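Local coordinates for CELL division protein FTSZ (PDB 4B46) that binds and probably hydrolyses GTP as an archaeal relative of tubulin and FtsZ, and controls cell shape, being needed for the rod-shaped cells that swim efficiently, at residues P138-G143 with D168-R173; W172-E177 with D184-E189; R270-V275 with I311-K316. One frame throughout, in Å; residues are numbered along the deposited sequence.

Contact 1. Residues P138-G143 with D168-R173; sequences PGSDEG and DNDAWR. With GDP (guanosine-5'-diphosphate), chain B.
Gly139 and Asp170 bring the two loops together, their CA atoms 3.9 Å apart, where a type I turn from Gly139 to Glu142 meets the short 3-10 segment 169-171. The backbone N of Ser140 gives a nearly straight bond of 2.8 Å to Asp170 OD1 from well above the carboxylate plane, and Ser140 OG adds one of 2.6 Å to the same oxygen on its syn side. At chi1 57° OG lies on the same side as the N-H, and both reach the oxygen from one face. Arg173 bends back over this pair, the centre of its guanidinium lying above Ser140 OG. Its NH1 is 3.2 Å from Asp170 OD1, a pairing of charges only, since the oxygen is well out of the guanidinium plane; Asp141 OD1 adds a long salt bridge of 3.7 Å to Arg173 NE. Behind them Asp168 OD1 closes an Asx turn on the N of Asp170, and its OD2 is paired with Arg354. The turn 139-142 ends on Glu142, whose carboxylate faces the ribose: GDP O3' donates to Glu142 OE1 (2.6 Å) and GDP O2' to Glu142 OE2 (2.5 Å), which also accepts from Gly139 N. Asn169 ND2 donates to GDP N3 at 3.0 Å and its OD1 accepts from GDP N2. Two loops following neighbouring parallel strands, 131-137 and 163-168, thus form part of the ribose- and guanine-binding side of a tubulin/FtsZ nucleotide pocket.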
loop_
_atom_site.group_PDB
_atom_site.type_symbol
_atom_site.label_atom_id
_atom_site.label_comp_id
_atom_site.label_asym_id
_atom_site.label_seq_id
_atom_site.Cartn_x
_atom_site.Cartn_y
_atom_site.Cartn_z
ATOM N N PRO A 138 -4.481 12.125 2.371
ATOM C CA PRO A 138 -5.779 12.717 2.041
ATOM C C PRO A 138 -5.714 13.650 0.847
ATOM O O PRO A 138 -4.627 14.072 0.435
ATOM C CB PRO A 138 -6.125 13.527 3.307
ATOM C CG PRO A 138 -4.811 13.928 3.863
ATOM C CD PRO A 138 -3.884 12.743 3.573
ATOM N N GLY A 139 -6.882 13.958 0.298
ATOM C CA GLY A 139 -6.998 14.982 -0.726
ATOM C C GLY A 139 -6.880 16.335 -0.068
ATOM O O GLY A 139 -7.359 16.533 1.049
ATOM N N SER A 140 -6.254 17.273 -0.762
ATOM C CA SER A 140 -6.077 18.623 -0.239
ATOM C C SER A 140 -7.397 19.377 -0.134
ATOM O O SER A 140 -7.457 20.427 0.487
ATOM C CB SER A 140 -5.089 19.414 -1.106
ATOM O OG SER A 140 -5.524 19.457 -2.455
ATOM N N ASP A 141 -8.451 18.835 -0.734
ATOM C CA ASP A 141 -9.780 19.436 -0.644
ATOM C C ASP A 141 -10.563 19.016 0.617
ATOM O O ASP A 141 -11.625 19.568 0.897
ATOM C CB ASP A 141 -10.593 19.109 -1.905
ATOM C CG ASP A 141 -10.649 17.610 -2.201
ATOM O OD1 ASP A 141 -9.755 16.855 -1.736
ATOM O OD2 ASP A 141 -11.594 17.190 -2.907
ATOM N N GLU A 142 -10.041 18.055 1.378
ATOM C CA GLU A 142 -10.778 17.533 2.535
ATOM C C GLU A 142 -10.890 18.522 3.679
ATOM O O GLU A 142 -11.946 18.644 4.291
ATOM C CB GLU A 142 -10.175 16.215 3.037
ATOM C CG GLU A 142 -10.175 15.121 1.990
ATOM C CD GLU A 142 -9.779 13.773 2.558
ATOM O OE1 GLU A 142 -10.208 13.456 3.684
ATOM O OE2 GLU A 142 -9.038 13.044 1.877
ATOM N N GLY A 143 -9.799 19.219 3.979
ATOM C CA GLY A 143 -9.815 20.182 5.068
ATOM C C GLY A 143 -8.529 20.108 5.867
ATOM O O GLY A 143 -7.872 19.073 5.901
ATOM N N ASP A 168 -1.102 8.600 -2.478
ATOM C CA ASP A 168 -1.593 9.941 -2.156
ATOM C C ASP A 168 -2.910 10.236 -2.886
ATOM O O ASP A 168 -2.906 10.477 -4.094
ATOM C CB ASP A 168 -0.514 10.971 -2.533
ATOM C CG ASP A 168 -0.813 12.377 -2.010
ATOM O OD1 ASP A 168 -1.912 12.620 -1.458
ATOM O OD2 ASP A 168 0.073 13.247 -2.148
ATOM N N ASN A 169 -4.035 10.222 -2.165
ATOM C CA ASN A 169 -5.319 10.583 -2.780
ATOM C C ASN A 169 -5.280 11.927 -3.494
ATOM O O ASN A 169 -5.992 12.130 -4.473
ATOM C CB ASN A 169 -6.454 10.638 -1.750
ATOM C CG ASN A 169 -6.942 9.261 -1.332
ATOM O OD1 ASN A 169 -6.597 8.241 -1.942
ATOM N ND2 ASN A 169 -7.761 9.229 -0.287
ATOM N N ASP A 170 -4.471 12.858 -3.000
ATOM C CA ASP A 170 -4.463 14.195 -3.596
ATOM C C ASP A 170 -3.971 14.178 -5.053
ATOM O O ASP A 170 -4.362 15.024 -5.859
ATOM C CB ASP A 170 -3.628 15.168 -2.760
ATOM C CG ASP A 170 -3.810 16.607 -3.201
ATOM O OD1 ASP A 170 -4.969 17.066 -3.267
ATOM O OD2 ASP A 170 -2.798 17.284 -3.483
ATOM N N ALA A 171 -3.131 13.209 -5.390
ATOM C CA ALA A 171 -2.601 13.106 -6.751
ATOM C C ALA A 171 -3.558 12.348 -7.660
ATOM O O ALA A 171 -3.381 12.327 -8.872
ATOM C CB ALA A 171 -1.237 12.411 -6.740
ATOM N N TRP A 172 -4.558 11.705 -7.069
ATOM C CA TRP A 172 -5.450 10.842 -7.829
ATOM C C TRP A 172 -6.919 11.272 -7.724
ATOM O O TRP A 172 -7.827 10.474 -7.957
ATOM C CB TRP A 172 -5.287 9.395 -7.369
ATOM C CG TRP A 172 -3.910 8.843 -7.672
ATOM C CD1 TRP A 172 -2.784 9.002 -6.929
ATOM C CD2 TRP A 172 -3.536 8.064 -8.814
ATOM N NE1 TRP A 172 -1.723 8.369 -7.539
ATOM C CE2 TRP A 172 -2.163 7.776 -8.692
ATOM C CE3 TRP A 172 -4.230 7.583 -9.928
ATOM C CZ2 TRP A 172 -1.465 7.029 -9.644
ATOM C CZ3 TRP A 172 -3.542 6.839 -10.866
ATOM C CH2 TRP A 172 -2.173 6.566 -10.718
ATOM N N ARG A 173 -7.151 12.531 -7.373
ATOM C CA ARG A 173 -8.521 13.013 -7.205
ATOM C C ARG A 173 -9.347 12.888 -8.483
ATOM O O ARG A 173 -8.835 13.048 -9.591
ATOM C CB ARG A 173 -8.533 14.453 -6.682
ATOM C CG ARG A 173 -8.285 14.541 -5.191
ATOM C CD ARG A 173 -7.387 15.702 -4.825
ATOM N NE ARG A 173 -8.017 16.995 -5.023
ATOM C CZ ARG A 173 -7.434 18.023 -5.628
ATOM N NH1 ARG A 173 -6.200 17.906 -6.107
ATOM N NH2 ARG A 173 -8.090 19.167 -5.756
HETATM P PB GDP B . -11.118 6.444 9.963
HETATM O O1B GDP B . -11.394 7.294 11.170
HETATM O O2B GDP B . -12.095 5.298 9.830
HETATM O O3B GDP B . -9.697 5.951 10.054
HETATM O O3A GDP B . -11.288 7.451 8.732
HETATM P PA GDP B . -11.536 6.995 7.220
HETATM O O1A GDP B . -10.798 5.743 6.885
HETATM O O2A GDP B . -13.013 6.897 6.954
HETATM O "O5'" GDP B . -10.940 8.272 6.433
HETATM C "C5'" GDP B . -9.550 8.561 6.600
HETATM C "C4'" GDP B . -8.996 9.129 5.307
HETATM O "O4'" GDP B . -8.977 8.125 4.308
HETATM C "C3'" GDP B . -9.902 10.193 4.716
HETATM O "O3'" GDP B . -9.512 11.449 5.254
HETATM C "C2'" GDP B . -9.662 10.101 3.216
HETATM O "O2'" GDP B . -8.469 10.799 2.855
HETATM C "C1'" GDP B . -9.296 8.664 3.005
HETATM N N9 GDP B . -10.360 7.759 2.549
HETATM C C8 GDP B . -11.557 7.537 3.131
HETATM N N7 GDP B . -12.230 6.560 2.465
HETATM C C5 GDP B . -11.427 6.129 1.461
HETATM C C6 GDP B . -11.491 5.110 0.391
HETATM O O6 GDP B . -12.501 4.374 0.241
HETATM N N1 GDP B . -10.432 5.008 -0.423
HETATM C C2 GDP B . -9.333 5.775 -0.307
HETATM N N2 GDP B . -8.320 5.603 -1.189
HETATM N N3 GDP B . -9.198 6.719 0.651
HETATM C C4 GDP B . -10.195 6.922 1.538
HETATM O O HOH W 1 -9.668 12.009 -0.551
#

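Contact 2. Residues W172-E177 with D184-E189; sequences WRKTGE and DEINEE. With GDP (guanosine-5'-diphosphate), chain B.
Helix 179-198, which carries the guanine-binding Asn187 of this tubulin/FtsZ-type GTPase, is met here by the loop 172-177 that leads into it, with Lys174 as the main link. The chain of Lys174 is bent at every torsion beyond CB, which carries it over the helix surface: its CD lies 3.2 Å from Glu185 OE1, and its CG passes Ile186 CG1. The curled chain delivers NZ to Glu189 OE1 at 2.6 Å, a salt bridge made on the syn side of the carboxylate and somewhat out of its plane. A second bond, 3.0 Å from Lys174 NZ to Trp172 O, ties the ammonium back to its own loop, so one charged group joins the loop carbonyl to the helix. Beside it the Glu189 carboxylate stands at 78° to the Trp172 ring, its OE1 3.5 Å from Trp172 CE3, while the indole NE1 is spent on Leu283 O. Ile186 lays CG1 and CD1 against Trp172 O, and its other branch, CG2, faces GDP N2. Farther out, Glu177 OE1 and Glu185 OE1 are modelled 2.8 Å apart, two acceptors of like charge, but Glu177 is poorly ordered and the detail is doubtful. One residue along the helix from Ile186, Asn187 takes up the Watson-Crick edge of the guanine: its OD1 accepts from GDP N1 at 2.7 Å and its ND2 donates to GDP O6 at 3.1 Å.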
loop_
_atom_site.group_PDB
_atom_site.type_symbol
_atom_site.label_atom_id
_atom_site.label_comp_id
_atom_site.label_asym_id
_atom_site.label_seq_id
_atom_site.Cartn_x
_atom_site.Cartn_y
_atom_site.Cartn_z
ATOM N N TRP A 172 -4.558 11.705 -7.069
ATOM C CA TRP A 172 -5.450 10.842 -7.829
ATOM C C TRP A 172 -6.919 11.272 -7.724
ATOM O O TRP A 172 -7.827 10.474 -7.957
ATOM C CB TRP A 172 -5.287 9.395 -7.369
ATOM C CG TRP A 172 -3.910 8.843 -7.672
ATOM C CD1 TRP A 172 -2.784 9.002 -6.929
ATOM C CD2 TRP A 172 -3.536 8.064 -8.814
ATOM N NE1 TRP A 172 -1.723 8.369 -7.539
ATOM C CE2 TRP A 172 -2.163 7.776 -8.692
ATOM C CE3 TRP A 172 -4.230 7.583 -9.928
ATOM C CZ2 TRP A 172 -1.465 7.029 -9.644
ATOM C CZ3 TRP A 172 -3.542 6.839 -10.866
ATOM C CH2 TRP A 172 -2.173 6.566 -10.718
ATOM N N ARG A 173 -7.151 12.531 -7.373
ATOM C CA ARG A 173 -8.521 13.013 -7.205
ATOM C C ARG A 173 -9.347 12.888 -8.483
ATOM O O ARG A 173 -8.835 13.048 -9.591
ATOM C CB ARG A 173 -8.533 14.453 -6.682
ATOM C CG ARG A 173 -8.285 14.541 -5.191
ATOM C CD ARG A 173 -7.387 15.702 -4.825
ATOM N NE ARG A 173 -8.017 16.995 -5.023
ATOM C CZ ARG A 173 -7.434 18.023 -5.628
ATOM N NH1 ARG A 173 -6.200 17.906 -6.107
ATOM N NH2 ARG A 173 -8.090 19.167 -5.756
ATOM N N LYS A 174 -10.625 12.570 -8.316
ATOM C CA LYS A 174 -11.530 12.434 -9.448
ATOM C C LYS A 174 -12.562 13.562 -9.341
ATOM O O LYS A 174 -13.429 13.549 -8.467
ATOM C CB LYS A 174 -12.178 11.046 -9.436
ATOM C CG LYS A 174 -11.234 9.956 -8.901
ATOM C CD LYS A 174 -11.167 8.724 -9.798
ATOM C CE LYS A 174 -9.937 8.709 -10.715
ATOM N NZ LYS A 174 -8.624 8.393 -10.031
ATOM N N THR A 175 -12.445 14.547 -10.221
ATOM C CA THR A 175 -13.133 15.825 -10.036
ATOM C C THR A 175 -14.655 15.817 -10.190
ATOM O O THR A 175 -15.375 16.201 -9.266
ATOM C CB THR A 175 -12.521 16.929 -10.923
ATOM O OG1 THR A 175 -11.212 17.249 -10.438
ATOM C CG2 THR A 175 -13.388 18.186 -10.901
ATOM N N GLY A 176 -15.146 15.380 -11.343
ATOM C CA GLY A 176 -16.566 15.487 -11.642
ATOM C C GLY A 176 -17.450 14.575 -10.812
ATOM O O GLY A 176 -18.677 14.615 -10.911
ATOM N N GLU A 177 -16.821 13.763 -9.972
ATOM C CA GLU A 177 -17.518 12.680 -9.298
ATOM C C GLU A 177 -17.854 12.946 -7.848
ATOM O O GLU A 177 -17.288 13.829 -7.210
ATOM C CB GLU A 177 -16.687 11.409 -9.379
ATOM C CG GLU A 177 -16.566 10.865 -10.772
ATOM C CD GLU A 177 -16.558 9.365 -10.772
ATOM O OE1 GLU A 177 -15.546 8.790 -10.322
ATOM O OE2 GLU A 177 -17.572 8.767 -11.194
ATOM N N ASP A 184 -14.256 4.665 -5.034
ATOM C CA ASP A 184 -14.389 3.373 -5.714
ATOM C C ASP A 184 -13.377 3.228 -6.844
ATOM O O ASP A 184 -12.781 2.167 -7.024
ATOM C CB ASP A 184 -15.798 3.183 -6.282
ATOM C CG ASP A 184 -16.834 2.926 -5.207
ATOM O OD1 ASP A 184 -16.440 2.664 -4.049
ATOM O OD2 ASP A 184 -18.044 2.999 -5.524
ATOM N N GLU A 185 -13.189 4.294 -7.613
ATOM C CA GLU A 185 -12.235 4.245 -8.711
ATOM C C GLU A 185 -10.819 4.308 -8.184
ATOM O O GLU A 185 -9.949 3.585 -8.664
ATOM C CB GLU A 185 -12.517 5.348 -9.739
ATOM C CG GLU A 185 -13.885 5.186 -10.371
ATOM C CD GLU A 185 -14.275 6.343 -11.270
ATOM O OE1 GLU A 185 -13.465 7.282 -11.440
ATOM O OE2 GLU A 185 -15.401 6.313 -11.806
ATOM N N ILE A 186 -10.589 5.144 -7.175
ATOM C CA ILE A 186 -9.263 5.202 -6.554
ATOM C C ILE A 186 -8.850 3.855 -5.954
ATOM O O ILE A 186 -7.711 3.403 -6.136
ATOM C CB ILE A 186 -9.171 6.306 -5.491
ATOM C CG1 ILE A 186 -9.222 7.685 -6.161
ATOM C CG2 ILE A 186 -7.888 6.155 -4.670
ATOM C CD1 ILE A 186 -9.470 8.847 -5.193
ATOM N N ASN A 187 -9.779 3.201 -5.265
ATOM C CA ASN A 187 -9.473 1.897 -4.675
ATOM C C ASN A 187 -9.123 0.836 -5.723
ATOM O O ASN A 187 -8.309 -0.039 -5.459
ATOM C CB ASN A 187 -10.615 1.408 -3.772
ATOM C CG ASN A 187 -10.812 2.294 -2.552
ATOM O OD1 ASN A 187 -9.967 3.131 -2.239
ATOM N ND2 ASN A 187 -11.925 2.098 -1.846
ATOM N N GLU A 188 -9.741 0.917 -6.900
ATOM C CA GLU A 188 -9.383 0.046 -8.024
ATOM C C GLU A 188 -7.955 0.308 -8.482
ATOM O O GLU A 188 -7.196 -0.621 -8.751
ATOM C CB GLU A 188 -10.321 0.280 -9.206
ATOM C CG GLU A 188 -11.691 -0.344 -9.069
ATOM C CD GLU A 188 -11.732 -1.777 -9.573
ATOM O OE1 GLU A 188 -10.652 -2.353 -9.835
ATOM O OE2 GLU A 188 -12.847 -2.327 -9.706
ATOM N N GLU A 189 -7.603 1.586 -8.575
ATOM C CA GLU A 189 -6.256 1.993 -8.964
ATOM C C GLU A 189 -5.219 1.511 -7.955
ATOM O O GLU A 189 -4.128 1.066 -8.325
ATOM C CB GLU A 189 -6.192 3.516 -9.132
ATOM C CG GLU A 189 -7.058 4.011 -10.304
ATOM C CD GLU A 189 -7.181 5.520 -10.372
ATOM O OE1 GLU A 189 -7.406 6.166 -9.329
ATOM O OE2 GLU A 189 -7.056 6.066 -11.482
HETATM P PB GDP B . -11.118 6.444 9.963
HETATM O O1B GDP B . -11.394 7.294 11.170
HETATM O O2B GDP B . -12.095 5.298 9.830
HETATM O O3B GDP B . -9.697 5.951 10.054
HETATM O O3A GDP B . -11.288 7.451 8.732
HETATM P PA GDP B . -11.536 6.995 7.220
HETATM O O1A GDP B . -10.798 5.743 6.885
HETATM O O2A GDP B . -13.013 6.897 6.954
HETATM O "O5'" GDP B . -10.940 8.272 6.433
HETATM C "C5'" GDP B . -9.550 8.561 6.600
HETATM C "C4'" GDP B . -8.996 9.129 5.307
HETATM O "O4'" GDP B . -8.977 8.125 4.308
HETATM C "C3'" GDP B . -9.902 10.193 4.716
HETATM O "O3'" GDP B . -9.512 11.449 5.254
HETATM C "C2'" GDP B . -9.662 10.101 3.216
HETATM O "O2'" GDP B . -8.469 10.799 2.855
HETATM C "C1'" GDP B . -9.296 8.664 3.005
HETATM N N9 GDP B . -10.360 7.759 2.549
HETATM C C8 GDP B . -11.557 7.537 3.131
HETATM N N7 GDP B . -12.230 6.560 2.465
HETATM C C5 GDP B . -11.427 6.129 1.461
HETATM C C6 GDP B . -11.491 5.110 0.391
HETATM O O6 GDP B . -12.501 4.374 0.241
HETATM N N1 GDP B . -10.432 5.008 -0.423
HETATM C C2 GDP B . -9.333 5.775 -0.307
HETATM N N2 GDP B . -8.320 5.603 -1.189
HETATM N N3 GDP B . -9.198 6.719 0.651
HETATM C C4 GDP B . -10.195 6.922 1.538
#

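Contact 3. Residues R270-V275 with I311-K316; sequences RITSLV and IERGRK
Thr272 and Arg313 meet through carbon, the methyl CG2 of Thr272 resting 3.8 Å from Arg313 CB. With chi1 55° the threonine hydroxyl folds back over its own helix, where it bonds to Asn269 O, and the methyl faces Arg313. Arg313 runs out fully extended, slanting across the threonine and along helix 265-280 past Thr268 and Asn269. Where its guanidinium ends, one water links the pair, 2.9 Å from Thr272 OG1 and 3.1 Å from Arg313 NH1. Ile271 and Val275, one turn apart, also point at the other helix but find backbone there: Ile271 CG2 lies 4.0 Å from Ile311 N, and Val275 CG1 is equally far from Gly314 O. The approach is possible because Gly314 has no side chain; its CA comes within 5.4 Å of Thr272 CA. Ile311 points its own CB away from this surface. The segments run in the same general direction, crossing at -30° with axes 8.8 Å apart, and the buried residues Ile271 and Val275 also pack on Leu299 and Leu297 of strand 294-301. Methyl groups set against a glycine and main-chain atoms make this a joint held by van der Waals fit, with the one water bridge as its polar link at the exposed Arg313 end.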
loop_
_atom_site.group_PDB
_atom_site.type_symbol
_atom_site.label_atom_id
_atom_site.label_comp_id
_atom_site.label_asym_id
_atom_site.label_seq_id
_atom_site.Cartn_x
_atom_site.Cartn_y
_atom_site.Cartn_z
ATOM N N ARG A 270 8.092 -3.320 -26.685
ATOM C CA ARG A 270 6.845 -3.142 -25.952
ATOM C C ARG A 270 7.122 -3.081 -24.450
ATOM O O ARG A 270 6.556 -2.258 -23.727
ATOM C CB ARG A 270 5.884 -4.293 -26.261
ATOM C CG ARG A 270 4.514 -4.158 -25.613
ATOM C CD ARG A 270 3.885 -5.514 -25.333
ATOM N NE ARG A 270 4.792 -6.360 -24.562
ATOM C CZ ARG A 270 5.454 -7.397 -25.065
ATOM N NH1 ARG A 270 5.300 -7.731 -26.340
ATOM N NH2 ARG A 270 6.267 -8.102 -24.292
ATOM N N ILE A 271 8.004 -3.961 -23.990
ATOM C CA ILE A 271 8.387 -4.003 -22.591
ATOM C C ILE A 271 9.108 -2.734 -22.162
ATOM O O ILE A 271 8.779 -2.148 -21.134
ATOM C CB ILE A 271 9.282 -5.216 -22.288
ATOM C CG1 ILE A 271 8.452 -6.498 -22.297
ATOM C CG2 ILE A 271 9.976 -5.048 -20.941
ATOM C CD1 ILE A 271 9.271 -7.760 -22.049
ATOM N N THR A 272 10.095 -2.308 -22.943
ATOM C CA THR A 272 10.852 -1.127 -22.554
ATOM C C THR A 272 9.962 0.113 -22.564
ATOM O O THR A 272 10.153 1.023 -21.757
ATOM C CB THR A 272 12.095 -0.914 -23.434
ATOM O OG1 THR A 272 11.710 -0.856 -24.811
ATOM C CG2 THR A 272 13.064 -2.050 -23.240
ATOM N N SER A 273 8.984 0.135 -23.469
ATOM C CA SER A 273 7.992 1.213 -23.513
ATOM C C SER A 273 7.119 1.274 -22.260
ATOM O O SER A 273 6.891 2.353 -21.716
ATOM C CB SER A 273 7.110 1.095 -24.760
ATOM O OG SER A 273 7.813 1.531 -25.910
ATOM N N LEU A 274 6.613 0.125 -21.817
ATOM C CA LEU A 274 5.846 0.070 -20.577
ATOM C C LEU A 274 6.680 0.538 -19.388
ATOM O O LEU A 274 6.176 1.224 -18.497
ATOM C CB LEU A 274 5.355 -1.348 -20.299
ATOM C CG LEU A 274 4.075 -1.860 -20.948
ATOM C CD1 LEU A 274 3.776 -3.231 -20.372
ATOM C CD2 LEU A 274 2.899 -0.903 -20.723
ATOM N N VAL A 275 7.951 0.146 -19.379
ATOM C CA VAL A 275 8.874 0.530 -18.321
ATOM C C VAL A 275 8.987 2.053 -18.261
ATOM O O VAL A 275 8.848 2.659 -17.193
ATOM C CB VAL A 275 10.272 -0.121 -18.520
ATOM C CG1 VAL A 275 11.283 0.453 -17.553
ATOM C CG2 VAL A 275 10.192 -1.633 -18.346
ATOM N N ILE A 311 13.434 -6.836 -20.040
ATOM C CA ILE A 311 13.624 -6.637 -18.613
ATOM C C ILE A 311 15.029 -6.140 -18.310
ATOM O O ILE A 311 15.208 -5.211 -17.520
ATOM C CB ILE A 311 13.321 -7.943 -17.833
ATOM C CG1 ILE A 311 11.838 -8.303 -17.991
ATOM C CG2 ILE A 311 13.696 -7.801 -16.369
ATOM C CD1 ILE A 311 11.387 -9.497 -17.180
ATOM N N GLU A 312 16.023 -6.752 -18.949
ATOM C CA GLU A 312 17.410 -6.305 -18.792
ATOM C C GLU A 312 17.614 -4.864 -19.271
ATOM O O GLU A 312 18.197 -4.053 -18.553
ATOM C CB GLU A 312 18.387 -7.266 -19.473
ATOM C CG GLU A 312 18.530 -8.599 -18.730
ATOM C CD GLU A 312 18.808 -8.410 -17.239
ATOM O OE1 GLU A 312 19.919 -7.954 -16.893
ATOM O OE2 GLU A 312 17.918 -8.713 -16.415
ATOM N N ARG A 313 17.129 -4.543 -20.469
ATOM C CA ARG A 313 17.159 -3.157 -20.940
ATOM C C ARG A 313 16.380 -2.252 -19.993
ATOM O O ARG A 313 16.779 -1.115 -19.736
ATOM C CB ARG A 313 16.583 -3.030 -22.351
ATOM C CG ARG A 313 17.476 -3.580 -23.460
ATOM C CD ARG A 313 16.860 -3.311 -24.818
ATOM N NE ARG A 313 17.765 -3.671 -25.905
ATOM C CZ ARG A 313 17.421 -3.692 -27.189
ATOM N NH1 ARG A 313 16.181 -3.384 -27.550
ATOM N NH2 ARG A 313 18.316 -4.029 -28.111
ATOM N N GLY A 314 15.269 -2.760 -19.463
ATOM C CA GLY A 314 14.450 -1.971 -18.560
ATOM C C GLY A 314 15.187 -1.618 -17.277
ATOM O O GLY A 314 15.124 -0.479 -16.806
ATOM N N ARG A 315 15.898 -2.598 -16.717
ATOM C CA ARG A 315 16.691 -2.378 -15.508
ATOM C C ARG A 315 17.774 -1.321 -15.732
ATOM O O ARG A 315 17.962 -0.430 -14.898
ATOM C CB ARG A 315 17.333 -3.688 -15.026
ATOM C CG ARG A 315 16.356 -4.703 -14.450
ATOM C CD ARG A 315 17.084 -6.009 -14.095
ATOM N NE ARG A 315 18.114 -5.790 -13.082
ATOM C CZ ARG A 315 19.269 -6.450 -13.035
ATOM N NH1 ARG A 315 19.541 -7.375 -13.945
ATOM N NH2 ARG A 315 20.149 -6.183 -12.078
ATOM N N LYS A 316 18.500 -1.430 -16.839
ATOM C CA LYS A 316 19.528 -0.431 -17.151
ATOM C C LYS A 316 18.930 0.965 -17.294
ATOM O O LYS A 316 19.468 1.938 -16.771
ATOM C CB LYS A 316 20.287 -0.791 -18.430
ATOM C CG LYS A 316 21.201 -1.991 -18.277
ATOM C CD LYS A 316 21.991 -2.247 -19.547
ATOM C CE LYS A 316 23.015 -3.347 -19.334
ATOM N NZ LYS A 316 23.749 -3.652 -20.600
HETATM O O HOH W 2 13.896 -1.563 -26.543
#

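Contacts 1 and 2 follow one another along the chain and share Trp172 and Arg173; their centres are 10 Å apart, and they touch where Asn169 OD1 packs on Ile186 CG2. Contact 1 binds the ribose and the guanine of GDP through loops after strands 131-137 and 163-168, while contact 2 holds the guanine from helix 179-198. Contact 3 comes later, in the C-terminal domain, its centre 31 Å from that of contact 1 and 28 Å from that of contact 2; nearest atoms stay about 13 Å away from either. It joins helices 265-280 and 308-322, internal packing of that domain away from the nucleotide.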